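Long-range contacts in insecticidal protein (Brevibacillus laterosporus, PDB 7ML9), which is active against the western corn rootworm, probably by forming a beta-barrel pore in membranes, as relatives of the aerolysin clan do: residues K151-M156 and E170-N175; S139-H144 and S176-K181; P128-T133 and Y187-Q192; P106-K111 and L205-T210. One frame throughout, in Å; residues are numbered along the deposited sequence. Where two conformers were deposited one is given.

Contact 1: K151-M156 and E170-N175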
loop_
_atom_site.group_PDB
_atom_site.type_symbol
_atom_site.label_atom_id
_atom_site.label_comp_id
_atom_site.label_asym_id
_atom_site.label_seq_id
_atom_site.Cartn_x
_atom_site.Cartn_y
_atom_site.Cartn_z
ATOM N N LYS A 151 -12.211 10.130 -9.005
ATOM C CA LYS A 151 -10.855 9.996 -8.491
ATOM C C LYS A 151 -10.903 9.676 -7.004
ATOM O O LYS A 151 -11.561 10.367 -6.221
ATOM C CB LYS A 151 -10.047 11.273 -8.746
ATOM C CG LYS A 151 -8.568 11.131 -8.370
ATOM C CD LYS A 151 -7.984 12.439 -7.865
ATOM C CE LYS A 151 -6.529 12.275 -7.456
ATOM N NZ LYS A 151 -6.086 13.466 -6.662
ATOM N N THR A 152 -10.221 8.604 -6.620
ATOM C CA THR A 152 -10.274 8.085 -5.264
ATOM C C THR A 152 -8.846 7.817 -4.813
ATOM O O THR A 152 -8.068 7.190 -5.544
ATOM C CB THR A 152 -11.125 6.802 -5.199
ATOM O OG1 THR A 152 -12.467 7.107 -5.603
ATOM C CG2 THR A 152 -11.137 6.212 -3.793
ATOM N N THR A 153 -8.502 8.333 -3.638
ATOM C CA THR A 153 -7.168 8.209 -3.069
ATOM C C THR A 153 -7.301 7.819 -1.611
ATOM O O THR A 153 -8.332 8.052 -0.969
ATOM C CB THR A 153 -6.345 9.520 -3.151
ATOM O OG1 THR A 153 -7.027 10.566 -2.450
ATOM C CG2 THR A 153 -6.106 9.941 -4.582
ATOM N N ALA A 154 -6.235 7.222 -1.086
ATOM C CA ALA A 154 -6.193 6.896 0.329
ATOM C C ALA A 154 -4.731 6.810 0.745
ATOM O O ALA A 154 -3.887 6.329 -0.019
ATOM C CB ALA A 154 -6.921 5.582 0.653
ATOM N N THR A 155 -4.457 7.266 1.957
ATOM C CA THR A 155 -3.110 7.273 2.504
ATOM C C THR A 155 -2.926 6.080 3.419
ATOM O O THR A 155 -3.786 5.788 4.257
ATOM C CB THR A 155 -2.846 8.570 3.261
ATOM O OG1 THR A 155 -2.888 9.645 2.318
ATOM C CG2 THR A 155 -1.475 8.522 3.943
ATOM N N MET A 156 -1.818 5.379 3.238
ATOM C CA MET A 156 -1.489 4.223 4.048
ATOM C C MET A 156 -0.218 4.509 4.832
ATOM O O MET A 156 0.753 5.026 4.277
ATOM C CB MET A 156 -1.294 2.985 3.186
ATOM C CG MET A 156 -1.350 1.739 4.011
ATOM S SD MET A 156 -0.304 0.475 3.324
ATOM C CE MET A 156 1.260 1.305 3.282
ATOM N N GLU A 170 0.454 7.648 -0.471
ATOM C CA GLU A 170 -0.912 7.890 -0.924
ATOM C C GLU A 170 -1.162 7.121 -2.214
ATOM O O GLU A 170 -0.475 7.339 -3.221
ATOM C CB GLU A 170 -1.179 9.382 -1.130
ATOM C CG GLU A 170 -2.640 9.673 -1.456
ATOM C CD GLU A 170 -2.954 11.156 -1.521
ATOM O OE1 GLU A 170 -2.140 11.910 -2.098
ATOM O OE2 GLU A 170 -4.013 11.563 -0.986
ATOM N N TYR A 171 -2.134 6.214 -2.176
ATOM C CA TYR A 171 -2.507 5.440 -3.346
ATOM C C TYR A 171 -3.579 6.174 -4.133
ATOM O O TYR A 171 -4.513 6.732 -3.551
ATOM C CB TYR A 171 -3.047 4.063 -2.944
ATOM C CG TYR A 171 -1.975 3.103 -2.531
ATOM C CD1 TYR A 171 -1.316 2.331 -3.468
ATOM C CD2 TYR A 171 -1.610 2.985 -1.202
ATOM C CE1 TYR A 171 -0.323 1.456 -3.090
ATOM C CE2 TYR A 171 -0.621 2.116 -0.816
ATOM C CZ TYR A 171 0.018 1.360 -1.760
ATOM O OH TYR A 171 1.007 0.486 -1.374
ATOM N N ASN A 172 -3.433 6.178 -5.449
ATOM C CA ASN A 172 -4.538 6.469 -6.350
ATOM C C ASN A 172 -5.108 5.138 -6.824
ATOM O O ASN A 172 -4.369 4.294 -7.343
ATOM C CB ASN A 172 -4.087 7.325 -7.535
ATOM C CG ASN A 172 -5.252 7.804 -8.383
ATOM O OD1 ASN A 172 -6.109 7.014 -8.787
ATOM N ND2 ASN A 172 -5.301 9.109 -8.642
ATOM N N PHE A 173 -6.422 4.962 -6.656
ATOM C CA PHE A 173 -7.040 3.654 -6.854
ATOM C C PHE A 173 -7.094 3.226 -8.314
ATOM O O PHE A 173 -7.428 2.068 -8.581
ATOM C CB PHE A 173 -8.449 3.638 -6.251
ATOM C CG PHE A 173 -8.481 3.469 -4.745
ATOM C CD1 PHE A 173 -7.416 3.866 -3.943
ATOM C CD2 PHE A 173 -9.588 2.908 -4.131
ATOM C CE1 PHE A 173 -7.459 3.708 -2.556
ATOM C CE2 PHE A 173 -9.643 2.743 -2.752
ATOM C CZ PHE A 173 -8.572 3.141 -1.957
ATOM N N GLN A 174 -6.775 4.092 -9.271
ATOM C CA GLN A 174 -6.804 3.651 -10.661
ATOM C C GLN A 174 -5.696 2.641 -10.927
ATOM O O GLN A 174 -4.558 2.812 -10.471
ATOM C CB GLN A 174 -6.668 4.835 -11.618
ATOM C CG GLN A 174 -6.603 4.425 -13.094
ATOM C CD GLN A 174 -6.266 5.585 -14.031
ATOM O OE1 GLN A 174 -6.798 6.691 -13.893
ATOM N NE2 GLN A 174 -5.383 5.328 -14.993
ATOM N N ASN A 175 -6.037 1.580 -11.669
ATOM C CA ASN A 175 -5.063 0.559 -12.044
ATOM C C ASN A 175 -3.797 1.187 -12.622
ATOM O O ASN A 175 -3.859 2.112 -13.437
ATOM C CB ASN A 175 -5.671 -0.395 -13.074
ATOM C CG ASN A 175 -4.730 -1.523 -13.461
ATOM O OD1 ASN A 175 -3.855 -1.920 -12.687
ATOM N ND2 ASN A 175 -4.913 -2.051 -14.669
HETATM O O HOH W 1 -8.835 7.023 -8.884
#

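Contact 2: S139-H144 and S176-K181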
loop_
_atom_site.group_PDB
_atom_site.type_symbol
_atom_site.label_atom_id
_atom_site.label_comp_id
_atom_site.label_asym_id
_atom_site.label_seq_id
_atom_site.Cartn_x
_atom_site.Cartn_y
_atom_site.Cartn_z
ATOM N N SER A 139 7.853 4.946 -2.734
ATOM C CA SER A 139 7.040 4.812 -3.930
ATOM C C SER A 139 5.980 3.733 -3.727
ATOM O O SER A 139 6.104 2.848 -2.869
ATOM C CB SER A 139 7.895 4.530 -5.176
ATOM O OG SER A 139 8.568 3.296 -5.096
ATOM N N ASN A 140 4.909 3.835 -4.509
ATOM C CA ASN A 140 3.854 2.836 -4.468
ATOM C C ASN A 140 3.368 2.585 -5.890
ATOM O O ASN A 140 3.612 3.381 -6.801
ATOM C CB ASN A 140 2.734 3.267 -3.506
ATOM C CG ASN A 140 1.820 4.356 -4.080
ATOM O OD1 ASN A 140 1.367 4.266 -5.217
ATOM N ND2 ASN A 140 1.516 5.367 -3.268
ATOM N N THR A 141 2.703 1.445 -6.077
ATOM C CA THR A 141 2.068 1.086 -7.341
ATOM C C THR A 141 0.712 0.474 -7.028
ATOM O O THR A 141 0.615 -0.384 -6.146
ATOM C CB THR A 141 2.907 0.082 -8.142
ATOM O OG1 THR A 141 4.151 0.682 -8.530
ATOM C CG2 THR A 141 2.157 -0.358 -9.394
ATOM N N THR A 142 -0.327 0.918 -7.723
ATOM C CA THR A 142 -1.628 0.269 -7.602
ATOM C C THR A 142 -1.643 -0.931 -8.539
ATOM O O THR A 142 -1.586 -0.774 -9.764
ATOM C CB THR A 142 -2.746 1.250 -7.918
ATOM O OG1 THR A 142 -2.710 2.321 -6.965
ATOM C CG2 THR A 142 -4.106 0.530 -7.827
ATOM N N THR A 143 -1.666 -2.133 -7.966
ATOM C CA THR A 143 -1.530 -3.345 -8.762
ATOM C C THR A 143 -2.874 -3.976 -9.108
ATOM O O THR A 143 -3.002 -4.598 -10.166
ATOM C CB THR A 143 -0.661 -4.374 -8.016
ATOM O OG1 THR A 143 -1.201 -4.600 -6.710
ATOM C CG2 THR A 143 0.800 -3.857 -7.863
ATOM N N HIS A 144 -3.866 -3.858 -8.226
ATOM C CA HIS A 144 -5.249 -4.242 -8.508
ATOM C C HIS A 144 -6.095 -3.004 -8.246
ATOM O O HIS A 144 -6.461 -2.734 -7.094
ATOM C CB HIS A 144 -5.702 -5.403 -7.636
ATOM C CG HIS A 144 -4.976 -6.685 -7.895
ATOM N ND1 HIS A 144 -3.618 -6.830 -7.697
ATOM C CD2 HIS A 144 -5.431 -7.895 -8.295
ATOM C CE1 HIS A 144 -3.265 -8.069 -7.984
ATOM N NE2 HIS A 144 -4.346 -8.737 -8.348
ATOM N N SER A 176 -2.644 0.675 -12.183
ATOM C CA SER A 176 -1.313 1.031 -12.671
ATOM C C SER A 176 -0.865 2.421 -12.255
ATOM O O SER A 176 0.155 2.908 -12.763
ATOM C CB SER A 176 -1.215 0.907 -14.196
ATOM O OG SER A 176 -1.376 -0.443 -14.583
ATOM N N SER A 177 -1.585 3.074 -11.351
ATOM C CA SER A 177 -1.115 4.334 -10.792
ATOM C C SER A 177 0.180 4.104 -10.025
ATOM O O SER A 177 0.289 3.152 -9.243
ATOM C CB SER A 177 -2.168 4.932 -9.856
ATOM O OG SER A 177 -3.345 5.296 -10.566
ATOM N N THR A 178 1.164 4.972 -10.257
ATOM C CA THR A 178 2.424 4.962 -9.522
ATOM C C THR A 178 2.664 6.333 -8.906
ATOM O O THR A 178 2.378 7.363 -9.526
ATOM C CB THR A 178 3.614 4.596 -10.421
ATOM O OG1 THR A 178 3.780 5.612 -11.417
ATOM C CG2 THR A 178 3.404 3.262 -11.108
ATOM N N ASP A 179 3.192 6.336 -7.688
ATOM C CA ASP A 179 3.555 7.539 -6.957
ATOM C C ASP A 179 5.002 7.390 -6.500
ATOM O O ASP A 179 5.422 6.290 -6.130
ATOM C CB ASP A 179 2.631 7.738 -5.735
ATOM C CG ASP A 179 2.345 9.203 -5.428
ATOM O OD1 ASP A 179 2.371 10.023 -6.360
ATOM O OD2 ASP A 179 2.080 9.539 -4.248
ATOM N N THR A 180 5.766 8.484 -6.541
ATOM C CA THR A 180 7.097 8.524 -5.939
ATOM C C THR A 180 7.279 9.858 -5.231
ATOM O O THR A 180 7.054 10.915 -5.824
ATOM C CB THR A 180 8.219 8.324 -6.970
ATOM O OG1 THR A 180 8.147 7.007 -7.522
ATOM C CG2 THR A 180 9.594 8.492 -6.306
ATOM N N LYS A 181 7.663 9.805 -3.960
ATOM C CA LYS A 181 7.913 10.972 -3.118
ATOM C C LYS A 181 9.352 10.897 -2.620
ATOM O O LYS A 181 9.767 9.840 -2.132
ATOM C CB LYS A 181 6.970 10.988 -1.912
ATOM C CG LYS A 181 5.682 11.786 -2.023
ATOM C CD LYS A 181 5.068 11.909 -0.620
ATOM C CE LYS A 181 3.757 12.684 -0.583
ATOM N NZ LYS A 181 2.586 11.876 -1.048
#

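Contact 3: P128-T133 and Y187-Q192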
loop_
_atom_site.group_PDB
_atom_site.type_symbol
_atom_site.label_atom_id
_atom_site.label_comp_id
_atom_site.label_asym_id
_atom_site.label_seq_id
_atom_site.Cartn_x
_atom_site.Cartn_y
_atom_site.Cartn_z
ATOM N N PRO A 128 34.419 14.758 15.968
ATOM C CA PRO A 128 33.504 15.689 15.305
ATOM C C PRO A 128 32.170 14.999 15.053
ATOM O O PRO A 128 32.020 13.786 15.224
ATOM C CB PRO A 128 34.218 16.033 13.993
ATOM C CG PRO A 128 35.638 15.555 14.171
ATOM C CD PRO A 128 35.572 14.408 15.123
ATOM N N GLU A 129 31.182 15.798 14.665
ATOM C CA GLU A 129 29.969 15.241 14.083
ATOM C C GLU A 129 30.229 14.859 12.636
ATOM O O GLU A 129 30.919 15.573 11.906
ATOM C CB GLU A 129 28.828 16.249 14.162
ATOM C CG GLU A 129 28.382 16.485 15.575
ATOM C CD GLU A 129 27.340 17.566 15.676
ATOM O OE1 GLU A 129 27.161 18.313 14.687
ATOM O OE2 GLU A 129 26.709 17.676 16.748
ATOM N N PHE A 130 29.706 13.715 12.228
ATOM C CA PHE A 130 29.739 13.358 10.825
ATOM C C PHE A 130 28.349 13.598 10.244
ATOM O O PHE A 130 27.380 13.809 10.981
ATOM C CB PHE A 130 30.199 11.916 10.633
ATOM C CG PHE A 130 31.629 11.668 11.091
ATOM C CD1 PHE A 130 31.896 11.292 12.395
ATOM C CD2 PHE A 130 32.688 11.802 10.199
ATOM C CE1 PHE A 130 33.198 11.056 12.817
ATOM C CE2 PHE A 130 34.010 11.571 10.609
ATOM C CZ PHE A 130 34.256 11.201 11.920
ATOM N N ASN A 131 28.268 13.610 8.916
ATOM C CA ASN A 131 27.019 13.950 8.244
ATOM C C ASN A 131 26.935 13.213 6.918
ATOM O O ASN A 131 27.931 12.703 6.396
ATOM C CB ASN A 131 26.893 15.460 8.008
ATOM C CG ASN A 131 27.744 15.943 6.838
ATOM O OD1 ASN A 131 27.361 15.814 5.664
ATOM N ND2 ASN A 131 28.904 16.517 7.156
ATOM N N TYR A 132 25.724 13.173 6.363
ATOM C CA TYR A 132 25.527 12.588 5.046
ATOM C C TYR A 132 24.271 13.222 4.474
ATOM O O TYR A 132 23.308 13.446 5.205
ATOM C CB TYR A 132 25.396 11.054 5.093
ATOM C CG TYR A 132 25.771 10.381 3.800
ATOM C CD1 TYR A 132 24.829 10.182 2.794
ATOM C CD2 TYR A 132 27.075 9.952 3.568
ATOM C CE1 TYR A 132 25.183 9.582 1.594
ATOM C CE2 TYR A 132 27.427 9.351 2.375
ATOM C CZ TYR A 132 26.473 9.164 1.398
ATOM O OH TYR A 132 26.827 8.575 0.218
ATOM N N THR A 133 24.307 13.549 3.190
ATOM C CA THR A 133 23.146 14.115 2.508
ATOM C C THR A 133 22.497 12.987 1.724
ATOM O O THR A 133 23.083 12.453 0.778
ATOM C CB THR A 133 23.540 15.280 1.610
ATOM O OG1 THR A 133 24.038 16.339 2.441
ATOM C CG2 THR A 133 22.310 15.784 0.820
ATOM N N TYR A 187 21.557 13.626 7.613
ATOM C CA TYR A 187 21.789 12.756 8.755
ATOM C C TYR A 187 23.047 13.213 9.479
ATOM O O TYR A 187 24.044 13.551 8.838
ATOM C CB TYR A 187 21.959 11.304 8.318
ATOM C CG TYR A 187 20.715 10.686 7.703
ATOM C CD1 TYR A 187 19.461 10.913 8.243
ATOM C CD2 TYR A 187 20.814 9.852 6.600
ATOM C CE1 TYR A 187 18.325 10.327 7.687
ATOM C CE2 TYR A 187 19.679 9.261 6.033
ATOM C CZ TYR A 187 18.449 9.508 6.584
ATOM O OH TYR A 187 17.331 8.917 6.022
ATOM N N LYS A 188 23.002 13.210 10.807
ATOM C CA LYS A 188 24.126 13.657 11.618
ATOM C C LYS A 188 24.395 12.645 12.725
ATOM O O LYS A 188 23.461 12.104 13.326
ATOM C CB LYS A 188 23.838 15.034 12.205
ATOM C CG LYS A 188 24.904 15.594 13.111
ATOM C CD LYS A 188 24.603 17.052 13.424
ATOM C CE LYS A 188 23.179 17.229 13.917
ATOM N NZ LYS A 188 23.124 17.876 15.259
ATOM N N SER A 189 25.679 12.363 12.971
ATOM C CA SER A 189 26.069 11.532 14.103
ATOM C C SER A 189 26.558 12.438 15.215
ATOM O O SER A 189 27.435 13.283 14.964
ATOM C CB SER A 189 27.166 10.550 13.710
ATOM O OG SER A 189 28.376 11.241 13.494
ATOM N N PRO A 190 26.016 12.339 16.426
ATOM C CA PRO A 190 26.522 13.174 17.518
ATOM C C PRO A 190 27.972 12.835 17.844
ATOM O O PRO A 190 28.481 11.754 17.534
ATOM C CB PRO A 190 25.590 12.844 18.692
ATOM C CG PRO A 190 24.371 12.236 18.057
ATOM C CD PRO A 190 24.864 11.520 16.837
ATOM N N SER A 191 28.643 13.811 18.438
ATOM C CA SER A 191 30.021 13.641 18.882
ATOM C C SER A 191 30.139 12.479 19.869
ATOM O O SER A 191 29.331 12.354 20.790
ATOM C CB SER A 191 30.492 14.944 19.527
ATOM O OG SER A 191 31.806 14.812 20.043
ATOM N N GLN A 192 31.149 11.631 19.676
ATOM C CA GLN A 192 31.414 10.485 20.536
ATOM C C GLN A 192 32.717 10.688 21.307
ATOM O O GLN A 192 33.655 11.325 20.818
ATOM C CB GLN A 192 31.499 9.185 19.727
ATOM C CG GLN A 192 30.247 8.875 18.902
ATOM C CD GLN A 192 29.000 8.780 19.773
ATOM O OE1 GLN A 192 28.004 9.471 19.539
ATOM N NE2 GLN A 192 29.061 7.931 20.794
HETATM O O HOH W 2 30.330 11.423 15.551
HETATM O O HOH W 3 27.520 16.447 19.045
#

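Contact 4: P106-K111 and L205-T210. With EDO (1,2-ethanediol), chain I.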
loop_
_atom_site.group_PDB
_atom_site.type_symbol
_atom_site.label_atom_id
_atom_site.label_comp_id
_atom_site.label_asym_id
_atom_site.label_seq_id
_atom_site.Cartn_x
_atom_site.Cartn_y
_atom_site.Cartn_z
ATOM N N PRO A 106 26.776 -0.060 3.365
ATOM C CA PRO A 106 27.130 1.129 4.148
ATOM C C PRO A 106 27.839 2.163 3.286
ATOM O O PRO A 106 28.569 1.839 2.345
ATOM C CB PRO A 106 28.053 0.578 5.243
ATOM C CG PRO A 106 27.763 -0.901 5.286
ATOM C CD PRO A 106 27.453 -1.268 3.862
ATOM N N LEU A 107 27.588 3.431 3.599
ATOM C CA LEU A 107 28.067 4.547 2.792
ATOM C C LEU A 107 29.117 5.311 3.594
ATOM O O LEU A 107 28.829 5.797 4.686
ATOM C CB LEU A 107 26.905 5.468 2.389
ATOM C CG LEU A 107 25.823 4.800 1.515
ATOM C CD1 LEU A 107 24.562 5.672 1.372
ATOM C CD2 LEU A 107 26.379 4.412 0.162
ATOM N N TYR A 108 30.323 5.397 3.054
ATOM C CA TYR A 108 31.398 6.152 3.707
ATOM C C TYR A 108 31.034 7.633 3.826
ATOM O O TYR A 108 30.700 8.276 2.830
ATOM C CB TYR A 108 32.686 5.971 2.911
ATOM C CG TYR A 108 33.846 6.772 3.456
ATOM C CD1 TYR A 108 34.313 6.554 4.748
ATOM C CD2 TYR A 108 34.447 7.759 2.693
ATOM C CE1 TYR A 108 35.372 7.291 5.254
ATOM C CE2 TYR A 108 35.504 8.506 3.189
ATOM C CZ TYR A 108 35.964 8.257 4.470
ATOM O OH TYR A 108 37.016 8.995 4.962
ATOM N N ALA A 109 31.082 8.168 5.052
ATOM C CA ALA A 109 30.683 9.537 5.346
ATOM C C ALA A 109 31.851 10.486 5.632
ATOM O O ALA A 109 31.637 11.706 5.662
ATOM C CB ALA A 109 29.730 9.567 6.548
ATOM N N GLY A 110 33.060 9.982 5.875
ATOM C CA GLY A 110 34.197 10.855 6.115
ATOM C C GLY A 110 35.059 10.331 7.250
ATOM O O GLY A 110 34.831 9.245 7.788
ATOM N N LYS A 111 36.068 11.113 7.626
ATOM C CA LYS A 111 36.978 10.657 8.681
ATOM C C LYS A 111 37.636 11.843 9.365
ATOM O O LYS A 111 37.658 12.949 8.827
ATOM C CB LYS A 111 38.046 9.724 8.122
ATOM C CG LYS A 111 39.035 10.353 7.140
ATOM C CD LYS A 111 39.850 9.245 6.475
ATOM C CE LYS A 111 40.980 9.770 5.585
ATOM N NZ LYS A 111 41.327 11.200 5.849
ATOM N N LEU A 205 36.741 6.638 11.263
ATOM C CA LEU A 205 36.029 6.569 9.989
ATOM C C LEU A 205 34.541 6.389 10.255
ATOM O O LEU A 205 34.152 5.589 11.113
ATOM C CB LEU A 205 36.517 5.408 9.124
ATOM C CG LEU A 205 37.992 5.174 8.812
ATOM C CD1 LEU A 205 38.126 4.045 7.803
ATOM C CD2 LEU A 205 38.604 6.393 8.239
ATOM N N ALA A 206 33.705 7.116 9.508
ATOM C CA ALA A 206 32.258 7.090 9.709
ATOM C C ALA A 206 31.572 6.521 8.476
ATOM O O ALA A 206 31.954 6.829 7.335
ATOM C CB ALA A 206 31.695 8.488 10.012
ATOM N N TYR A 207 30.562 5.682 8.714
ATOM C CA TYR A 207 29.764 5.079 7.658
ATOM C C TYR A 207 28.292 5.224 7.998
ATOM O O TYR A 207 27.893 5.036 9.151
ATOM C CB TYR A 207 30.098 3.599 7.469
ATOM C CG TYR A 207 31.522 3.342 7.067
ATOM C CD1 TYR A 207 32.532 3.297 8.020
ATOM C CD2 TYR A 207 31.858 3.138 5.742
ATOM C CE1 TYR A 207 33.845 3.059 7.656
ATOM C CE2 TYR A 207 33.171 2.890 5.368
ATOM C CZ TYR A 207 34.158 2.855 6.336
ATOM O OH TYR A 207 35.466 2.622 5.983
ATOM N N LEU A 208 27.488 5.585 6.996
ATOM C CA LEU A 208 26.041 5.622 7.162
ATOM C C LEU A 208 25.485 4.247 6.795
ATOM O O LEU A 208 25.736 3.745 5.694
ATOM C CB LEU A 208 25.408 6.705 6.286
ATOM C CG LEU A 208 23.873 6.750 6.283
ATOM C CD1 LEU A 208 23.330 7.212 7.624
ATOM C CD2 LEU A 208 23.386 7.663 5.163
ATOM N N ASN A 209 24.745 3.642 7.712
ATOM C CA ASN A 209 24.035 2.411 7.394
ATOM C C ASN A 209 22.671 2.776 6.817
ATOM O O ASN A 209 22.048 3.750 7.252
ATOM C CB ASN A 209 23.865 1.536 8.639
ATOM C CG ASN A 209 25.119 0.724 8.969
ATOM O OD1 ASN A 209 25.822 0.218 8.081
ATOM N ND2 ASN A 209 25.385 0.580 10.253
ATOM N N THR A 210 22.215 1.992 5.844
ATOM C CA THR A 210 20.943 2.247 5.177
ATOM C C THR A 210 20.020 1.033 5.303
ATOM O O THR A 210 20.460 -0.097 5.560
ATOM C CB THR A 210 21.151 2.586 3.690
ATOM O OG1 THR A 210 21.705 1.458 3.012
ATOM C CG2 THR A 210 22.109 3.787 3.507
HETATM C C1 EDO I . 44.052 10.269 8.259
HETATM O O1 EDO I . 42.821 10.992 8.136
HETATM C C2 EDO I . 44.393 9.584 6.947
HETATM O O2 EDO I . 44.684 8.212 7.226
#

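Contact 1: K151-M156 and E170-N175
Thr152 and Phe173 meet twice: Phe173 N donates to Thr152 O at 3.0 Å in a nearly straight bond, and Thr152 CG2 lies over one face of the Phe173 ring, 3.9 Å from its centroid. A chi1 of -61° puts OG1 beside the backbone N, where it bonds to Val150 O, and sends CG2 anti to that N, over the ring. Two residues along, Ala154 and Tyr171 form a hydrogen-bonded antiparallel pair, Tyr171 N reaching Ala154 O at 2.8 Å and Ala154 N returning a bond to Tyr171 O. Ala154 CB touches Phe173 CE1 at 3.8 Å, on the buried face that Ala91 and Ala93 also line. The other face is polar. There the extended Glu170 chain passes Thr155 OG1 and brings OE2 to Thr153 OG1, a weak bond at 3.5 Å. Asn172 OD1 takes two protons, from Gln174 N at 3.0 Å in an Asx turn and from a water at 2.7 Å; that water accepts from Thr152 N, so the Thr152 amide is satisfied by water while its carbonyl takes Phe173 N. The arrangement is the open end of a two-stranded antiparallel beta hairpin, 153-160 with 165-172, consistent with the insertion hairpin of epsilon-toxin-like pore formers.

Contact 2: S139-H144 and S176-K181
Asn140 and Asp179 are joined by a reciprocal pair of backbone bonds, Asn140 N to Asp179 O at 3.0 Å and Asp179 N to Asn140 O at 3.1 Å. They belong to an antiparallel pairing of strands 130-147 and 178-189, two long strands of the elongated sheet found in epsilon-toxin-like proteins. On their shared face the Asn140 amide crosses the Asp179 side chain, its ND2 3.6 Å from Asp179 CB, with the amide and carboxylate planes 37° apart. A chi1 of 76° sets CG between the backbone N and carbonyl carbon, and ND2 donates to Thr169 OG1 and Glu170 O of the hairpin strand lying over this face.

The opposite face carries small hydroxyl residues. Thr141 and Thr178 run side by side in the same direction, Thr141 OG1 against Thr178 CG2 at 3.7 Å, and Ser139 CB rests on Thr180 OG1. Thr142 N to Ser177 O, at 2.8 Å, keeps the register; the return bond to Thr142 O comes from Ser176 N, one residue early, with Ser176 at phi 71°.

Farther out, Thr142 OG1 bonds to Asn172 O at the end of the hairpin strand, and Ser177 OG to Gln174 O in the link that follows. Strand 266-289 flanks the other edge of 139-144 through backbone bonds, with Thr143 and His144 both facing Gln272 in a classic beta bulge. On the side of strand 303-323, Asp179 OD1 shares a weak hydrogen bond with His323 ND1.

Contact 3: P128-T133 and Y187-Q192
Tyr187 and Tyr132 exchange backbone bonds, Tyr187 N donating to Tyr132 O and Tyr132 N to Tyr187 O, both at 3.0 Å. Tyr187 projects from the buried face and its OH is held by Glu136 OE2 and by Gly280 N, while its ring packs among Leu208, Phe283 and Leu312. The carbonyl of Tyr187 also lies against Asn131 CA.

Lys188, on the other face, stands opposite Asn131 in a non-hydrogen-bonded pair and slants across the Glu129 side chain. CG continues anti to the backbone N (chi1 178°), and the chain then bends at its third and fourth torsions. The methylene CD lies 3.1 Å from Glu129 OE1, whereas NZ reaches OE2 of Glu129 only in a long salt bridge of 3.9 Å. Here strand 187-189 runs antiparallel to strand 130-133 in the elongated beta sheet characteristic of epsilon-toxin-like proteins, the centre of the contact about 33 Å from the centre of the chain.

Ser189 turns back to the buried face. Its N donates to Phe130 O, and its OG accepts from Phe130 N at 3.1 Å while lying at the edge of the Phe130 ring. A chi1 of 71° tucks OG between its own backbone N and carbonyl carbon, within reach of Phe130 N, and a water 2.8 Å from Ser189 OG also contacts Pro128 O and Pro190 O. The Phe130 ring itself packs on Val204, Ala206 and Leu285.

Pro190 carries the chain away from the strand; its CA comes near Glu129 CG. Ser191 N donates to a second water at 2.9 Å, and that water gives a proton to Glu129 OE2, while Ser191 OG bonds to Thr127 O.

Contact 4: P106-K111 and L205-T210
Leu107 and Leu208 form a hydrogen-bonded pair, with Leu107 N to Leu208 O at 2.8 Å and Leu208 N to Leu107 O at 2.7 Å. Two more backbone bonds follow, from Ala109 N to Ala206 O and from Ala206 N to Gly110 O. Ala109 and Gly110 thus both face Ala206, a beta bulge, with Gly110 at phi 138°.

Among the aromatic contacts, the Tyr108 and Tyr207 rings meet obliquely, planes at 58°, with Tyr108 CD1 over one face of the Tyr207 ring, 3.9 Å from Tyr207 CE2. Tyr108 has CG anti to its backbone N (chi1 177°), bringing its own ring back over Gly110 N, which sits 3.5 Å above the ring centre.

Apolar packing occupies both faces. Lys111 and Leu205 run side by side, Lys111 CB a tight 3.4 Å from Leu205 CD2; Leu107 CD1 meets Thr210 CG2 at about a right angle, and Pro106 CB touches Tyr207 CB.

Of the polar ends, Asn209 sets OD1 against Pro106 CG and bonds through ND2 to Asp282 OD1. Lys111 leads outward, NZ donating at 2.7 Å to O1 of an ethanediol, probably from the crystallisation liquor. Such twisted antiparallel pairing of long strands, here 86-115 and 201-229, is characteristic of the elongated beta-rich body of epsilon-toxin-like proteins.

Overall arrangement
The four contacts fall in two groups along an elongated, mostly beta chain. Contacts 1 and 2 lie near the middle, their centres 9 Å apart and the hairpin of contact 1 packed on contact 2; contacts 3 and 4 lie farther out, 10 Å apart, touching where Phe130 packs on Ala206, and 31 to 38 Å from the first pair. In sequence they enclose one another, contact 4 outermost, then 3, 2 and 1. Contacts 2 and 3 join the same strands at separate places, and contact 4 lies in the same large sheet. Contact 1 belongs to the separate hairpin, 153-160 with 165-172, between strands 130-147 and 178-189 in the chain; its release would probably accompany pore formation, as in related toxins.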